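Long-range contacts in mandelate racemase/muconate lactonizing enzyme family protein (PDB 3TOY), which is of unknown function but belongs to the mandelate racemase/muconate lactonizing enzyme family, with an alpha+beta N-terminal domain and a barrel domain: residues A27-T33 / I60-Q66; G70-L74 / G129-A133. All coordinates share one frame; numbering follows the deposited sequence.

Interaction 1 (A27-T33 / I60-Q66)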
loop_
_atom_site.group_PDB
_atom_site.type_symbol
_atom_site.label_atom_id
_atom_site.label_comp_id
_atom_site.label_asym_id
_atom_site.label_seq_id
_atom_site.Cartn_x
_atom_site.Cartn_y
_atom_site.Cartn_z
ATOM N N ALA A 27 -26.440 43.099 9.035
ATOM C CA ALA A 27 -27.466 42.744 10.011
ATOM C C ALA A 27 -26.898 42.033 11.241
ATOM O O ALA A 27 -25.901 41.310 11.157
ATOM C CB ALA A 27 -28.577 41.903 9.358
ATOM N N ALA A 28 -27.532 42.256 12.389
ATOM C CA ALA A 28 -27.228 41.494 13.597
ATOM C C ALA A 28 -28.415 40.643 13.978
ATOM O O ALA A 28 -29.558 40.959 13.654
ATOM C CB ALA A 28 -26.835 42.411 14.749
ATOM N N ILE A 29 -28.126 39.534 14.642
ATOM C CA ILE A 29 -29.139 38.639 15.140
ATOM C C ILE A 29 -29.704 39.261 16.405
ATOM O O ILE A 29 -28.941 39.788 17.224
ATOM C CB ILE A 29 -28.509 37.265 15.472
ATOM C CG1 ILE A 29 -28.031 36.588 14.168
ATOM C CG2 ILE A 29 -29.480 36.375 16.256
ATOM C CD1 ILE A 29 -26.940 35.548 14.398
ATOM N N THR A 30 -31.030 39.205 16.555
ATOM C CA THR A 30 -31.690 39.721 17.761
ATOM C C THR A 30 -32.268 38.584 18.598
ATOM O O THR A 30 -32.364 38.677 19.820
ATOM C CB THR A 30 -32.800 40.740 17.419
ATOM O OG1 THR A 30 -33.712 40.164 16.473
ATOM C CG2 THR A 30 -32.204 42.004 16.815
ATOM N N GLY A 31 -32.650 37.490 17.951
ATOM C CA GLY A 31 -33.178 36.368 18.698
ATOM C C GLY A 31 -33.376 35.129 17.859
ATOM O O GLY A 31 -33.329 35.180 16.627
ATOM N N VAL A 32 -33.632 34.022 18.542
ATOM C CA VAL A 32 -33.849 32.752 17.890
ATOM C C VAL A 32 -34.971 32.019 18.615
ATOM O O VAL A 32 -34.939 31.861 19.834
ATOM C CB VAL A 32 -32.537 31.913 17.931
ATOM C CG1 VAL A 32 -32.794 30.496 17.491
ATOM C CG2 VAL A 32 -31.486 32.576 17.060
ATOM N N THR A 33 -35.971 31.565 17.871
ATOM C CA THR A 33 -36.993 30.746 18.474
ATOM C C THR A 33 -37.173 29.488 17.639
ATOM O O THR A 33 -36.922 29.491 16.439
ATOM C CB THR A 33 -38.333 31.508 18.610
ATOM O OG1 THR A 33 -38.928 31.687 17.319
ATOM C CG2 THR A 33 -38.093 32.862 19.243
ATOM N N ILE A 60 -37.382 26.805 12.638
ATOM C CA ILE A 60 -36.394 27.676 13.246
ATOM C C ILE A 60 -36.564 29.059 12.675
ATOM O O ILE A 60 -36.662 29.233 11.457
ATOM C CB ILE A 60 -34.938 27.155 12.953
ATOM C CG1 ILE A 60 -34.739 25.763 13.567
ATOM C CG2 ILE A 60 -33.887 28.152 13.388
ATOM C CD1 ILE A 60 -33.324 25.124 13.332
ATOM N N ASP A 61 -36.610 30.049 13.568
ATOM C CA ASP A 61 -36.701 31.449 13.168
ATOM C C ASP A 61 -35.564 32.232 13.780
ATOM O O ASP A 61 -35.364 32.220 14.990
ATOM C CB ASP A 61 -38.031 32.063 13.621
ATOM C CG ASP A 61 -39.218 31.349 13.033
ATOM O OD1 ASP A 61 -39.268 31.189 11.804
ATOM O OD2 ASP A 61 -40.110 30.937 13.799
ATOM N N VAL A 62 -34.828 32.936 12.946
ATOM C CA VAL A 62 -33.742 33.753 13.437
ATOM C C VAL A 62 -34.065 35.210 13.130
ATOM O O VAL A 62 -33.980 35.646 11.987
ATOM C CB VAL A 62 -32.384 33.368 12.790
ATOM C CG1 VAL A 62 -31.281 34.343 13.238
ATOM C CG2 VAL A 62 -32.009 31.914 13.136
ATOM N N THR A 63 -34.428 35.971 14.161
ATOM C CA THR A 63 -34.824 37.357 13.948
ATOM C C THR A 63 -33.576 38.211 13.885
ATOM O O THR A 63 -32.609 37.957 14.606
ATOM C CB THR A 63 -35.744 37.876 15.093
ATOM O OG1 THR A 63 -35.030 37.828 16.333
ATOM C CG2 THR A 63 -36.998 37.028 15.212
ATOM N N THR A 64 -33.612 39.225 13.029
ATOM C CA THR A 64 -32.509 40.158 12.872
ATOM C C THR A 64 -32.996 41.579 13.153
ATOM O O THR A 64 -34.186 41.799 13.381
ATOM C CB THR A 64 -31.965 40.133 11.439
ATOM O OG1 THR A 64 -32.871 40.810 10.553
ATOM C CG2 THR A 64 -31.795 38.675 10.974
ATOM N N ASP A 65 -32.071 42.529 13.101
ATOM C CA ASP A 65 -32.389 43.936 13.332
ATOM C C ASP A 65 -32.621 44.698 12.028
ATOM O O ASP A 65 -32.519 45.927 11.998
ATOM C CB ASP A 65 -31.277 44.599 14.164
ATOM C CG ASP A 65 -29.937 44.660 13.427
ATOM O OD1 ASP A 65 -29.819 44.105 12.311
ATOM O OD2 ASP A 65 -29.000 45.282 13.964
ATOM N N GLN A 66 -32.908 43.980 10.941
ATOM C CA GLN A 66 -33.141 44.643 9.656
ATOM C C GLN A 66 -34.449 44.221 8.994
ATOM O O GLN A 66 -34.569 44.210 7.768
ATOM C CB GLN A 66 -31.938 44.498 8.709
ATOM C CG GLN A 66 -30.694 45.219 9.205
ATOM C CD GLN A 66 -29.565 45.240 8.187
ATOM O OE1 GLN A 66 -29.707 44.736 7.078
ATOM N NE2 GLN A 66 -28.435 45.836 8.565
HETATM O O HOH W 1 -27.710 43.380 5.889
HETATM O O HOH W 2 -35.508 41.933 16.224
HETATM O O HOH W 3 -37.280 34.316 16.617
#
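T30 and T63 join their hydroxyls across the two strands, OG1 to OG1 at 2.7 Å, their side chains crossing at about a right angle. Beside them the backbone forms a classic beta bulge: T30 N gives T63 O a nearly straight bond of 2.8 Å, G31 N adds a weak one to the same oxygen, and T63 N returns to G31 O. G31 suits the bulge because a side chain there would press on T63 OG1. Farther on, T33 and D61 form a hydrogen-bonded antiparallel pair. At the other end the D65 carboxylate, with CG between its own N and carbonyl carbon (chi1 65°), takes A28 N on OD1 at 2.9 Å from above its plane, while D65 N binds A28 O. T64 OG1 accepts from Q66 N in an ST turn and also bonds to V68 O. V32 and V62 lie side by side, CG2 to CG2 at 4.0 Å, and Q66 CD rests on A27 CB at 3.7 Å. This is the open end of the hairpin of strands 29-47 and 50-64; V62 and I29 face helix 122-142, V32 faces helix 82-95, and D61 OD1 bonds to H71 and W372.

Interaction 2 (G70-L74 / G129-A133)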
loop_
_atom_site.group_PDB
_atom_site.type_symbol
_atom_site.label_atom_id
_atom_site.label_comp_id
_atom_site.label_asym_id
_atom_site.label_seq_id
_atom_site.Cartn_x
_atom_site.Cartn_y
_atom_site.Cartn_z
ATOM N N GLY A 70 -34.900 34.966 9.374
ATOM C CA GLY A 70 -34.449 33.773 8.640
ATOM C C GLY A 70 -35.187 32.541 9.124
ATOM O O GLY A 70 -35.462 32.398 10.316
ATOM N N HIS A 71 -35.502 31.638 8.203
ATOM C CA HIS A 71 -36.212 30.435 8.543
ATOM C C HIS A 71 -35.437 29.209 8.038
ATOM O O HIS A 71 -34.763 29.281 7.016
ATOM C CB HIS A 71 -37.576 30.397 7.851
ATOM C CG HIS A 71 -38.419 31.617 8.077
ATOM N ND1 HIS A 71 -39.060 31.869 9.272
ATOM C CD2 HIS A 71 -38.744 32.639 7.251
ATOM C CE1 HIS A 71 -39.738 32.999 9.175
ATOM N NE2 HIS A 71 -39.564 33.485 7.959
ATOM N N SER A 72 -35.600 28.094 8.734
ATOM C CA SER A 72 -35.157 26.793 8.241
ATOM C C SER A 72 -35.929 25.762 9.030
ATOM O O SER A 72 -36.583 26.104 10.017
ATOM C CB SER A 72 -33.653 26.635 8.490
ATOM O OG SER A 72 -33.413 26.442 9.871
ATOM N N TYR A 73 -35.905 24.506 8.604
ATOM C CA TYR A 73 -36.467 23.451 9.451
ATOM C C TYR A 73 -35.577 22.201 9.476
ATOM O O TYR A 73 -34.747 21.967 8.559
ATOM C CB TYR A 73 -37.898 23.057 9.010
ATOM C CG TYR A 73 -37.942 22.237 7.732
ATOM C CD1 TYR A 73 -37.895 20.839 7.775
ATOM C CD2 TYR A 73 -38.013 22.855 6.492
ATOM C CE1 TYR A 73 -37.910 20.078 6.598
ATOM C CE2 TYR A 73 -38.035 22.116 5.322
ATOM C CZ TYR A 73 -37.972 20.730 5.385
ATOM O OH TYR A 73 -38.000 20.005 4.227
ATOM N N LEU A 74 -35.758 21.427 10.536
ATOM C CA LEU A 74 -35.129 20.129 10.722
ATOM C C LEU A 74 -36.189 19.044 10.707
ATOM O O LEU A 74 -37.263 19.217 11.306
ATOM C CB LEU A 74 -34.430 20.096 12.072
ATOM C CG LEU A 74 -33.377 21.170 12.311
ATOM C CD1 LEU A 74 -32.884 21.073 13.751
ATOM C CD2 LEU A 74 -32.216 21.037 11.331
ATOM N N GLY A 129 -29.101 23.642 11.447
ATOM C CA GLY A 129 -30.402 24.305 11.280
ATOM C C GLY A 129 -30.222 25.811 11.349
ATOM O O GLY A 129 -30.806 26.539 10.546
ATOM N N LEU A 130 -29.414 26.268 12.302
ATOM C CA LEU A 130 -29.100 27.689 12.444
ATOM C C LEU A 130 -28.397 28.219 11.212
ATOM O O LEU A 130 -28.742 29.274 10.677
ATOM C CB LEU A 130 -28.266 27.963 13.711
ATOM C CG LEU A 130 -29.049 27.809 15.024
ATOM C CD1 LEU A 130 -28.180 27.662 16.253
ATOM C CD2 LEU A 130 -30.046 28.992 15.187
ATOM N N ASP A 131 -27.398 27.482 10.737
ATOM C CA ASP A 131 -26.690 27.913 9.544
ATOM C C ASP A 131 -27.631 28.139 8.357
ATOM O O ASP A 131 -27.507 29.134 7.634
ATOM C CB ASP A 131 -25.578 26.898 9.169
ATOM C CG ASP A 131 -24.790 27.347 7.957
ATOM O OD1 ASP A 131 -23.826 28.131 8.118
ATOM O OD2 ASP A 131 -25.155 26.926 6.838
ATOM N N MET A 132 -28.558 27.227 8.132
ATOM C CA MET A 132 -29.491 27.370 7.002
ATOM C C MET A 132 -30.350 28.637 7.174
ATOM O O MET A 132 -30.582 29.386 6.222
ATOM C CB MET A 132 -30.406 26.151 6.885
ATOM C CG MET A 132 -29.752 24.930 6.223
ATOM S SD MET A 132 -30.892 23.572 6.009
ATOM C CE MET A 132 -30.907 22.896 7.666
ATOM N N ALA A 133 -30.820 28.851 8.394
ATOM C CA ALA A 133 -31.631 30.035 8.677
ATOM C C ALA A 133 -30.816 31.316 8.482
ATOM O O ALA A 133 -31.349 32.316 7.992
ATOM C CB ALA A 133 -32.227 29.955 10.069
#
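S72 and G129 meet where strand 70-74 runs over helix 129-133 at 147° between their directions, the short axes approaching to 6.7 Å and the CA atoms of H71 and A133 to 4.6 Å. S72 turns its side chain to the helix and, with OG lying between its own N and carbonyl carbon (chi1 72°), donates to G129 O at 2.7 Å. The hydroxyl comes from above the carbonyl plane, 36° out of it, while the helical bond from A133 N reaches the same oxygen from the opposite face. Small residues make this closeness possible. G129 offers its bare CA to L74 CD2 at 3.7 Å, and G70, whose CA lies 3.5 Å from A133 O in a CA-H...O contact, stands where a side chain would clash with that oxygen. A133 fits its methyl CB beside S72 OG, also at 3.7 Å. M132 lays its CB against S72 CB, then bends at its last torsion to bring CE to 4.1 Å from Y73 O and within loose reach of L74 CD2. Y73 points away from the helix, its OH bonded to E325. A single buried hydroxyl thus finds its acceptor in a helical carbonyl that keeps its main-chain bond, so the polar group is satisfied within a buried contact made mostly by small and apolar groups, and ties the helix to the edge strand.

In the fold
From the N terminus, strand 29-47 runs out and strand 50-64 returns, so interaction 1 closes a hairpin made mostly of strand. Only then does the chain turn into strand 69-75, from which a mostly helical excursion, including helices 82-95 and 103-113, leads to helix 122-142, where interaction 2 closes the second loop. The two loops stand in series, neither nesting nor crossing. Their centres are 11 Å apart, and strands 50-64 and 69-75 are sheet neighbours, linked by V62 N to G70 O. V62 also packs on A133 and I60 on G129, so the two contacts bind the antiparallel sheet to helix 122-142 in the N-terminal domain.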